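Local coordinates for SusD superfamily protein (Bacteroides vulgatus ATCC 8482, PDB 3JQ0) that probably binds nutrients, most likely glycans, at the bacterial outer membrane, as a member of the SusD family, at residues 26-29 against 30-33; 69-72 against 73-76; 254-258 against 259-263. All blocks are in the same frame, centred on the assembly; numbering follows the deposited sequence. Where two conformers were deposited one is given.

Reading from the N terminus, interaction 1 spans Lys26 and helix 27-34 and closes nothing larger than helical turns. Interaction 2 follows it, closing the tight turn that leads from the loop after strand 41-43 into helix 75-91. Far later, interaction 3 closes a comparable turn between strand 243-247 and helix 262-265. The three lie in series, and none nests within or crosses another. In space interaction 1 is the middle one: Lys26 reaches Asp74 of interaction 2 in a salt bridge, while Tyr28 and Phe31 stack on Tyr260 and Trp257 of interaction 3. Helix 27-34, with the lysine just before it, thereby ties the start of helix 75-91 to segment 254-263, although interactions 2 and 3 do not touch.

Interaction 1. Residues 26-29 against 30-33; sequences KSYN and FFLL
Phe30 lays its ring back across the turn that precedes it, with the carbonyl oxygen of Lys26 3.3 Å above one face, nearer the rim than the centre. Its CG is anti to the carbonyl carbon (chi1 -59°), and this turns the ring toward the start of the helix. There CB of Lys26 joins in over the ring, 4.0 Å from the Phe30 centroid, in a CH-pi contact. The same Lys26 O accepts the Phe30 N hydrogen bond at 2.9 Å, so one carbonyl meets both backbone and ring. An aromatic suits this buried place, since its other neighbours include the stacked ring of His117 and the edge-to-face ring of Tyr113.

Asn29 contributes mainly its backbone: Asn29 O takes the hydrogen bond from Leu33 N at 2.9 Å, and CG of Leu33 lies 3.3 Å from that oxygen. Its amide carbonyl brushes Leu32, while ND2 makes a weak hydrogen bond to Gly73 O.

One helical turn past Tyr28, Leu32 crosses its ring. CD1 of Leu32 sits over the face, 3.9 Å from the Tyr28 centroid, and CD2 comes within 3.7 Å of Tyr28 CE1, so both branches of the leucine spread beneath the phenol. A tyrosine with a leucine four residues on pairs a flat face with a forked apolar end, and Leu32 N also bonds to Tyr28 O at 2.9 Å. Such i to i+4 pairing of side chains, running beside i to i+4 backbone bonds, is the pattern of an alpha-helix, here the short helix 27-34 buried in a SusD-family protein.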
ATOM      1  N   LYS A  26      -4.450   9.064   7.618  1.00  7.91           N
ATOM      2  CA  LYS A  26      -3.075   8.626   7.383  1.00  8.22           C
ATOM      3  C   LYS A  26      -2.871   7.804   6.115  1.00  7.87           C
ATOM      4  O   LYS A  26      -1.768   7.357   5.869  1.00  8.61           O
ATOM      5  CB  LYS A  26      -2.540   7.858   8.591  1.00 10.61           C
ATOM      6  CG  LYS A  26      -1.949   8.854   9.655  1.00 15.08           C
ATOM      7  CD  LYS A  26      -2.662  10.124   9.870  1.00 15.46           C
ATOM      8  CE  LYS A  26      -1.976  11.124  10.742  1.00 22.29           C
ATOM      9  NZ  LYS A  26      -2.882  12.208  11.174  1.00 20.68           N
ATOM     10  N   SER A  27      -3.917   7.667   5.317  1.00  7.94           N
ATOM     11  CA  SER A  27      -3.841   6.915   4.038  1.00  8.58           C
ATOM     12  C   SER A  27      -2.661   7.349   3.208  1.00  7.72           C
ATOM     13  O   SER A  27      -1.902   6.511   2.700  1.00  7.66           O
ATOM     14  CB  SER A  27      -5.121   7.278   3.187  1.00 11.22           C
ATOM     15  OG  SER A  27      -6.296   6.795   3.643  1.00 12.14           O
ATOM     16  N   TYR A  28      -2.555   8.658   3.003  1.00  7.32           N
ATOM     17  CA  TYR A  28      -1.480   9.201   2.209  1.00  7.53           C
ATOM     18  C   TYR A  28      -0.112   8.834   2.808  1.00  6.83           C
ATOM     19  O   TYR A  28       0.793   8.383   2.098  1.00  7.18           O
ATOM     20  CB  TYR A  28      -1.662  10.714   2.064  1.00  8.28           C
ATOM     21  CG  TYR A  28      -0.565  11.389   1.282  1.00  7.86           C
ATOM     22  CD1 TYR A  28      -0.174  10.939   0.059  1.00  7.89           C
ATOM     23  CD2 TYR A  28       0.042  12.530   1.787  1.00  9.33           C
ATOM     24  CE1 TYR A  28       0.820  11.596  -0.669  1.00 10.00           C
ATOM     25  CE2 TYR A  28       1.006  13.196   1.106  1.00 10.34           C
ATOM     26  CZ  TYR A  28       1.419  12.715  -0.142  1.00  9.36           C
ATOM     27  OH  TYR A  28       2.397  13.386  -0.849  1.00 12.61           O
ATOM     28  N   ASN A  29       0.045   9.036   4.127  1.00  7.21           N
ATOM     29  CA  ASN A  29       1.297   8.634   4.765  1.00  7.07           C
ATOM     30  C   ASN A  29       1.591   7.158   4.606  1.00  7.20           C
ATOM     31  O   ASN A  29       2.759   6.795   4.422  1.00  7.29           O
ATOM     32  CB  ASN A  29       1.309   9.018   6.227  1.00  7.75           C
ATOM     33  CG  ASN A  29       1.578  10.472   6.478  1.00  8.61           C
ATOM     34  OD1 ASN A  29       1.937  11.218   5.587  1.00 10.84           O
ATOM     35  ND2 ASN A  29       1.426  10.873   7.745  1.00 10.16           N
ATOM     36  N   PHE A  30       0.597   6.283   4.640  1.00  6.99           N
ATOM     37  CA  PHE A  30       0.862   4.852   4.433  1.00  7.23           C
ATOM     38  C   PHE A  30       1.413   4.625   3.044  1.00  6.78           C
ATOM     39  O   PHE A  30       2.310   3.802   2.856  1.00  7.31           O
ATOM     40  CB  PHE A  30      -0.404   3.998   4.666  1.00  7.91           C
ATOM     41  CG  PHE A  30      -1.002   4.119   6.043  1.00  8.78           C
ATOM     42  CD1 PHE A  30      -0.216   4.343   7.193  1.00 10.06           C
ATOM     43  CD2 PHE A  30      -2.374   4.001   6.227  1.00  9.59           C
ATOM     44  CE1 PHE A  30      -0.799   4.473   8.447  1.00 11.75           C
ATOM     45  CE2 PHE A  30      -2.951   4.126   7.486  1.00 10.52           C
ATOM     46  CZ  PHE A  30      -2.163   4.388   8.590  1.00 12.64           C
ATOM     47  N   PHE A  31       0.864   5.301   2.028  1.00  6.93           N
ATOM     48  CA  PHE A  31       1.428   5.268   0.693  1.00  6.85           C
ATOM     49  C   PHE A  31       2.882   5.711   0.682  1.00  6.04           C
ATOM     50  O   PHE A  31       3.750   5.037   0.134  1.00  6.47           O
ATOM     51  CB  PHE A  31       0.580   6.080  -0.277  1.00  6.77           C
ATOM     52  CG  PHE A  31       1.253   6.385  -1.582  1.00  6.27           C
ATOM     53  CD1 PHE A  31       1.439   5.399  -2.555  1.00  7.41           C
ATOM     54  CD2 PHE A  31       1.758   7.663  -1.802  1.00  7.07           C
ATOM     55  CE1 PHE A  31       2.085   5.751  -3.749  1.00  7.66           C
ATOM     56  CE2 PHE A  31       2.398   7.991  -2.982  1.00  8.08           C
ATOM     57  CZ  PHE A  31       2.565   7.026  -3.946  1.00  8.10           C
ATOM     58  N   LEU A  32       3.143   6.883   1.271  1.00  5.95           N
ATOM     59  CA  LEU A  32       4.486   7.428   1.238  1.00  6.40           C
ATOM     60  C   LEU A  32       5.506   6.526   1.914  1.00  5.75           C
ATOM     61  O   LEU A  32       6.652   6.410   1.449  1.00  6.64           O
ATOM     62  CB  LEU A  32       4.542   8.815   1.901  1.00  7.01           C
ATOM     63  CG  LEU A  32       3.798   9.976   1.198  1.00  7.08           C
ATOM     64  CD1 LEU A  32       3.969  11.242   2.066  1.00  9.03           C
ATOM     65  CD2 LEU A  32       4.243  10.162  -0.236  1.00  8.57           C
ATOM     66  N   LEU A  33       5.115   5.925   3.039  1.00  6.16           N
ATOM     67  CA  LEU A  33       6.018   5.059   3.757  1.00  6.13           C
ATOM     68  C   LEU A  33       6.280   3.775   2.991  1.00  6.45           C
ATOM     69  O   LEU A  33       7.396   3.224   3.085  1.00  6.83           O
ATOM     70  CB  LEU A  33       5.418   4.705   5.140  1.00  6.91           C
ATOM     71  CG  LEU A  33       5.383   5.868   6.135  1.00  7.29           C
ATOM     72  CD1 LEU A  33       4.630   5.431   7.379  1.00  9.81           C
ATOM     73  CD2 LEU A  33       6.784   6.327   6.491  1.00  8.54           C
TER

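Interaction 2. Residues 69-72 against 73-76; sequences ISNY and GDMY
Ile69 presses its CG2 methyl on the alpha carbon of Gly73, tighter than usual for two carbons at 3.5 Å between Ile69 CG2 and Gly73 CA. Glycine fits here because its phi is positive and a beta carbon would run into the carbonyl oxygen of Tyr72. Ser70 next offers its carbonyl, and Gly73 N bonds to Ser70 O at 3.0 Å from above the carbonyl plane. Asn71 has positive phi too, a conformation that asparagine tolerates well. Its carbonyl oxygen is gripped twice: by Asp74 N, 2.9 Å from Asn71 O, and by a water that donates to it while accepting from Tyr76 N. The water thus carries the turn's polar network on to the first turn of helix 75-91.

Tyr72 closes the series, with Met75 N bonded to Tyr72 O at 3.1 Å. Three successive i to i+3 bonds, spanning 70-75 with positive phi at each of residues 71-74, make overlapping left-handed turns of type III'. The ring of Tyr72, its CG anti to the carbonyl carbon (chi1 -61°), offers a face to the edge of Tyr76, whose CE2 lies 3.8 Å from Tyr72 CG. This offset edge-to-face pair has its planes at 80°. Tyr76 OH bonds to Val126 O. With an alanine at Tyr72, the edge of Tyr76 is likely to lose its aromatic partner and a gap to open beside it. The turn as a whole is wedged between two helices: Ile69 and Met75 touch Leu33 of helix 27-34, while Met75 and Tyr72 lean on Leu118 of helix 97-122.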
ATOM      1  N   ILE A  69       8.528  12.900   6.098  1.00  8.67           N
ATOM      2  CA  ILE A  69       7.358  12.884   6.965  1.00  8.50           C
ATOM      3  C   ILE A  69       7.832  13.187   8.378  1.00  8.19           C
ATOM      4  O   ILE A  69       8.708  12.494   8.886  1.00  8.95           O
ATOM      5  CB  ILE A  69       6.647  11.497   6.942  1.00  8.83           C
ATOM      6  CG1 ILE A  69       6.209  11.111   5.511  1.00  9.72           C
ATOM      7  CG2 ILE A  69       5.506  11.498   7.955  1.00 10.20           C
ATOM      8  CD1 ILE A  69       5.630   9.713   5.450  1.00 11.56           C
ATOM      9  N   SER A  70       7.255  14.227   8.975  1.00  8.16           N
ATOM     10  CA  SER A  70       7.544  14.647  10.341  0.52  8.06           C
ATOM     11  C   SER A  70       6.758  13.880  11.387  1.00  8.20           C
ATOM     12  O   SER A  70       5.678  13.351  11.126  1.00  9.03           O
ATOM     13  CB  SER A  70       7.259  16.152  10.525  0.52  8.87           C
ATOM     14  OG  SER A  70       8.298  16.926   9.966  0.52  8.76           O
ATOM     15  N   ASN A  71       7.293  13.892  12.609  1.00  8.18           N
ATOM     16  CA  ASN A  71       6.546  13.477  13.801  1.00  8.76           C
ATOM     17  C   ASN A  71       5.876  12.138  13.691  1.00  7.85           C
ATOM     18  O   ASN A  71       4.692  11.983  14.013  1.00  8.57           O
ATOM     19  CB  ASN A  71       5.523  14.556  14.224  1.00  9.23           C
ATOM     20  CG  ASN A  71       5.011  14.371  15.669  1.00  9.71           C
ATOM     21  OD1 ASN A  71       5.741  13.847  16.516  1.00 12.80           O
ATOM     22  ND2 ASN A  71       3.806  14.789  15.948  1.00 14.42           N
ATOM     23  N   TYR A  72       6.614  11.172  13.187  1.00  8.09           N
ATOM     24  CA  TYR A  72       6.125   9.787  13.122  1.00  8.48           C
ATOM     25  C   TYR A  72       4.803   9.705  12.356  1.00  8.98           C
ATOM     26  O   TYR A  72       3.938   8.871  12.664  1.00  9.20           O
ATOM     27  CB  TYR A  72       6.024   9.166  14.522  1.00  8.70           C
ATOM     28  CG  TYR A  72       7.345   9.098  15.242  1.00  7.93           C
ATOM     29  CD1 TYR A  72       8.348   8.211  14.872  1.00  8.36           C
ATOM     30  CD2 TYR A  72       7.628  10.017  16.277  1.00  8.99           C
ATOM     31  CE1 TYR A  72       9.542   8.145  15.565  1.00  8.74           C
ATOM     32  CE2 TYR A  72       8.828   9.930  16.993  1.00  9.51           C
ATOM     33  CZ  TYR A  72       9.768   8.992  16.635  1.00  8.46           C
ATOM     34  OH  TYR A  72      10.908   8.896  17.398  1.00 10.42           O
ATOM     35  N   GLY A  73       4.649  10.539  11.343  1.00  9.62           N
ATOM     36  CA  GLY A  73       3.429  10.523  10.558  1.00 10.67           C
ATOM     37  C   GLY A  73       2.176  10.882  11.321  1.00 10.83           C
ATOM     38  O   GLY A  73       1.093  10.521  10.879  1.00 12.01           O
ATOM     39  N   ASP A  74       2.315  11.568  12.457  1.00 10.07           N
ATOM     40  CA  ASP A  74       1.236  11.919  13.326  0.52 10.30           C
ATOM     41  C   ASP A  74       0.488  10.688  13.873  1.00  9.55           C
ATOM     42  O   ASP A  74      -0.682  10.759  14.222  1.00 10.88           O
ATOM     43  CB  ASP A  74       0.327  12.890  12.595  0.52 11.68           C
ATOM     44  CG  ASP A  74      -0.560  13.597  13.508  0.52 11.75           C
ATOM     45  OD1 ASP A  74      -0.157  13.914  14.652  0.52 14.41           O
ATOM     46  OD2 ASP A  74      -1.720  13.806  13.095  0.52 14.26           O
HETATM   47  N   MSE A  75       1.176   9.557  13.954  1.00  9.96           N
HETATM   48  CA  MSE A  75       0.510   8.316  14.406  1.00 10.17           C
HETATM   49  C   MSE A  75       0.268   8.213  15.900  1.00  9.18           C
HETATM   50  O   MSE A  75      -0.671   7.543  16.319  1.00 10.36           O
HETATM   51  CB  MSE A  75       1.241   7.109  13.856  1.00  9.65           C
HETATM   52  CG  MSE A  75       1.070   6.940  12.366  1.00 11.62           C
HETATM   53 SE   MSE A  75       1.909   5.283  11.733  1.00 11.42          SE
HETATM   54  CE  MSE A  75       3.447   6.000  10.915  1.00 15.53           C
ATOM     55  N   TYR A  76       1.072   8.908  16.705  1.00  9.64           N
ATOM     56  CA  TYR A  76       0.932   8.754  18.151  1.00  9.72           C
ATOM     57  C   TYR A  76      -0.375   9.300  18.700  1.00 10.91           C
ATOM     58  O   TYR A  76      -0.936   8.765  19.645  1.00 11.88           O
ATOM     59  CB  TYR A  76       2.096   9.320  18.928  1.00 10.54           C
ATOM     60  CG  TYR A  76       3.259   8.351  18.941  1.00 10.75           C
ATOM     61  CD1 TYR A  76       3.284   7.297  19.833  1.00 11.67           C
ATOM     62  CD2 TYR A  76       4.303   8.436  18.048  1.00 10.94           C
ATOM     63  CE1 TYR A  76       4.332   6.361  19.860  1.00 11.10           C
ATOM     64  CE2 TYR A  76       5.354   7.500  18.040  1.00 11.16           C
ATOM     65  CZ  TYR A  76       5.377   6.485  18.947  1.00 10.27           C
ATOM     66  OH  TYR A  76       6.423   5.613  18.935  1.00 11.73           O
TER
HETATM   67  O   HOH W   1       3.180  11.122  16.169  1.00 10.07           O

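Interaction 3. Residues 254-258 against 259-263; sequences YEMWG and GYYRM
Glu255 OE2 is gripped by two donors, NE of Arg262 at 2.8 Å and a water molecule that also donates to Met256 O and accepts from Arg262 N. The motif is a run of overlapping beta turns, a type II turn at 255-258 passing into left-handed turns with positive phi at Trp257, Gly258 and Gly259, just before helix 262-265. In a bidentate salt bridge, Arg262 holds the carboxylate side-on, since NH2 meets Glu255 OE1 at 3.0 Å while NE takes OE2. Both oxygens use their syn lone pairs, and the two flat groups are only 21° apart. The extended glutamate, its CG anti to the backbone N (chi1 -174°), lies across the turn to reach this partner.

In the backbone of the turn, Gly259 N bonds to Met256 O at 3.1 Å and Tyr260 N to Trp257 O at 3.0 Å. Gly259 must be a glycine, because a beta carbon would jam against Gly258 O. The aromatic residues make the apolar side: Tyr261 turns its edge to the face of Trp257, planes at 87°, with Phe31 stacked on the same indole. In one of its two conformers, selenomethionine Met256 lays its CE methyl over the Tyr261 face in a CH-pi contact, with SE farther above the ring in a more distant Met-aromatic contact. Tyr261 also presses its chain onto the indole, with CB 3.6 Å from Trp257 CE3.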
ATOM      1  N   TYR A 254     -14.761  12.101   2.735  1.00 12.58           N
ATOM      2  CA  TYR A 254     -13.318  12.304   2.653  1.00 11.10           C
ATOM      3  C   TYR A 254     -12.898  12.061   1.220  1.00  9.11           C
ATOM      4  O   TYR A 254     -13.349  11.108   0.589  1.00  9.33           O
ATOM      5  CB  TYR A 254     -12.575  11.310   3.585  1.00 11.98           C
ATOM      6  CG  TYR A 254     -11.251  11.776   4.035  1.00 10.85           C
ATOM      7  CD1 TYR A 254     -11.172  12.781   5.013  1.00 12.19           C
ATOM      8  CD2 TYR A 254     -10.062  11.194   3.598  1.00  9.65           C
ATOM      9  CE1 TYR A 254      -9.990  13.261   5.466  1.00 12.45           C
ATOM     10  CE2 TYR A 254      -8.848  11.664   4.096  1.00 10.13           C
ATOM     11  CZ  TYR A 254      -8.824  12.695   5.027  1.00 11.20           C
ATOM     12  OH  TYR A 254      -7.592  13.161   5.501  1.00 12.98           O
ATOM     13  N   GLU A 255     -12.020  12.903   0.711  1.00  8.49           N
ATOM     14  CA  GLU A 255     -11.444  12.658  -0.612  1.00  8.15           C
ATOM     15  C   GLU A 255     -10.335  11.627  -0.456  1.00  7.89           C
ATOM     16  O   GLU A 255      -9.650  11.608   0.571  1.00  8.53           O
ATOM     17  CB  GLU A 255     -10.871  13.982  -1.169  1.00  8.98           C
ATOM     18  CG  GLU A 255     -10.389  13.836  -2.584  1.00  8.46           C
ATOM     19  CD  GLU A 255      -9.820  15.083  -3.224  1.00  8.09           C
ATOM     20  OE1 GLU A 255      -9.923  16.179  -2.652  1.00  8.98           O
ATOM     21  OE2 GLU A 255      -9.202  14.909  -4.315  1.00  8.20           O
HETATM   22  N   MSE A 256     -10.100  10.776  -1.445  1.00  7.46           N
HETATM   23  CA  MSE A 256      -9.024   9.824  -1.304  0.72  7.61           C
HETATM   24  C   MSE A 256      -7.699  10.540  -1.002  1.00  7.60           C
HETATM   25  O   MSE A 256      -7.339  11.556  -1.627  1.00  7.49           O
HETATM   26  CB  MSE A 256      -8.931   8.940  -2.539  0.72  8.24           C
HETATM   27  CG  MSE A 256      -7.953   7.812  -2.331  0.72  7.94           C
HETATM   28 SE   MSE A 256      -7.905   6.489  -3.731  0.72  6.18          SE
HETATM   29  CE  MSE A 256      -6.020   6.735  -4.266  0.72  9.98           C
ATOM     30  N   TRP A 257      -6.986  10.029   0.005  1.00  7.23           N
ATOM     31  CA  TRP A 257      -5.737  10.581   0.473  1.00  7.71           C
ATOM     32  C   TRP A 257      -5.867  12.044   0.950  1.00  7.98           C
ATOM     33  O   TRP A 257      -4.885  12.777   0.959  1.00  7.74           O
ATOM     34  CB  TRP A 257      -4.611  10.447  -0.547  1.00  7.61           C
ATOM     35  CG  TRP A 257      -4.189   9.043  -0.881  1.00  7.11           C
ATOM     36  CD1 TRP A 257      -4.721   7.859  -0.477  1.00  7.65           C
ATOM     37  CD2 TRP A 257      -3.111   8.720  -1.766  1.00  6.64           C
ATOM     38  NE1 TRP A 257      -4.043   6.831  -1.081  1.00  8.23           N
ATOM     39  CE2 TRP A 257      -3.058   7.336  -1.868  1.00  6.85           C
ATOM     40  CE3 TRP A 257      -2.203   9.487  -2.486  1.00  6.84           C
ATOM     41  CZ2 TRP A 257      -2.161   6.682  -2.702  1.00  7.17           C
ATOM     42  CZ3 TRP A 257      -1.293   8.861  -3.283  1.00  7.92           C
ATOM     43  CH2 TRP A 257      -1.294   7.469  -3.407  1.00  8.18           C
ATOM     44  N   GLY A 258      -7.089  12.472   1.314  1.00  7.91           N
ATOM     45  CA  GLY A 258      -7.293  13.838   1.738  1.00  8.19           C
ATOM     46  C   GLY A 258      -6.938  14.873   0.697  1.00  7.37           C
ATOM     47  O   GLY A 258      -6.634  16.001   1.030  1.00  8.64           O
ATOM     48  N   GLY A 259      -7.033  14.494  -0.577  1.00  7.33           N
ATOM     49  CA  GLY A 259      -6.682  15.355  -1.691  1.00  7.63           C
ATOM     50  C   GLY A 259      -5.291  15.141  -2.250  1.00  7.24           C
ATOM     51  O   GLY A 259      -5.014  15.697  -3.314  1.00  7.26           O
ATOM     52  N   TYR A 260      -4.438  14.397  -1.552  1.00  6.78           N
ATOM     53  CA  TYR A 260      -3.055  14.234  -1.944  0.54  6.99           C
ATOM     54  C   TYR A 260      -2.851  13.265  -3.100  1.00  7.36           C
ATOM     55  O   TYR A 260      -1.751  13.194  -3.628  1.00  8.87           O
ATOM     56  CB  TYR A 260      -2.164  13.892  -0.729  0.54  7.61           C
ATOM     57  CG  TYR A 260      -2.078  15.045   0.258  0.54  7.45           C
ATOM     58  CD1 TYR A 260      -1.282  16.161  -0.017  0.54  9.76           C
ATOM     59  CD2 TYR A 260      -2.813  15.061   1.415  0.54  8.91           C
ATOM     60  CE1 TYR A 260      -1.223  17.259   0.879  0.54 10.40           C
ATOM     61  CE2 TYR A 260      -2.750  16.146   2.319  0.54 10.71           C
ATOM     62  CZ  TYR A 260      -1.981  17.248   2.019  0.54 11.49           C
ATOM     63  OH  TYR A 260      -1.913  18.321   2.877  0.54 13.81           O
ATOM     64  N   TYR A 261      -3.865  12.493  -3.469  1.00  7.01           N
ATOM     65  CA  TYR A 261      -3.788  11.678  -4.711  1.00  7.20           C
ATOM     66  C   TYR A 261      -3.885  12.623  -5.906  1.00  7.10           C
ATOM     67  O   TYR A 261      -2.973  12.742  -6.725  1.00  7.16           O
ATOM     68  CB  TYR A 261      -4.839  10.581  -4.705  1.00  7.10           C
ATOM     69  CG  TYR A 261      -4.812   9.712  -5.927  1.00  7.35           C
ATOM     70  CD1 TYR A 261      -3.861   8.696  -6.029  1.00  8.99           C
ATOM     71  CD2 TYR A 261      -5.675   9.892  -6.969  1.00  8.36           C
ATOM     72  CE1 TYR A 261      -3.790   7.845  -7.101  1.00 10.39           C
ATOM     73  CE2 TYR A 261      -5.597   9.046  -8.092  1.00  9.53           C
ATOM     74  CZ  TYR A 261      -4.641   8.000  -8.120  1.00 11.10           C
ATOM     75  OH  TYR A 261      -4.575   7.119  -9.186  1.00 14.05           O
ATOM     76  N   ARG A 262      -4.993  13.356  -5.955  1.00  6.82           N
ATOM     77  CA  ARG A 262      -5.210  14.378  -6.977  1.00  6.69           C
ATOM     78  C   ARG A 262      -4.041  15.361  -7.039  1.00  6.96           C
ATOM     79  O   ARG A 262      -3.596  15.738  -8.123  1.00  7.34           O
ATOM     80  CB  ARG A 262      -6.486  15.141  -6.612  1.00  7.08           C
ATOM     81  CG  ARG A 262      -6.801  16.332  -7.480  1.00  7.40           C
ATOM     82  CD  ARG A 262      -8.176  16.894  -7.243  1.00  9.24           C
ATOM     83  NE  ARG A 262      -8.421  17.156  -5.836  1.00  9.08           N
ATOM     84  CZ  ARG A 262      -8.131  18.272  -5.194  1.00 10.00           C
ATOM     85  NH1 ARG A 262      -7.624  19.310  -5.839  1.00 12.17           N
ATOM     86  NH2 ARG A 262      -8.371  18.385  -3.892  1.00 11.77           N
HETATM   87  N   MSE A 263      -3.565  15.791  -5.868  1.00  6.83           N
HETATM   88  CA  MSE A 263      -2.592  16.885  -5.815  1.00  7.05           C
HETATM   89  C   MSE A 263      -1.126  16.427  -5.802  1.00  7.23           C
HETATM   90  O   MSE A 263      -0.238  17.294  -5.739  1.00  7.94           O
HETATM   91  CB  MSE A 263      -2.874  17.808  -4.635  1.00  7.66           C
HETATM   92  CG  MSE A 263      -4.180  18.578  -4.780  1.00  8.63           C
HETATM   93 SE   MSE A 263      -4.166  19.844  -6.241  1.00 11.85          SE
HETATM   94  CE  MSE A 263      -2.904  21.128  -5.504  1.00 18.92           C
TER
HETATM   95  O   HOH W   2      -7.157  12.973  -4.012  1.00  7.90           O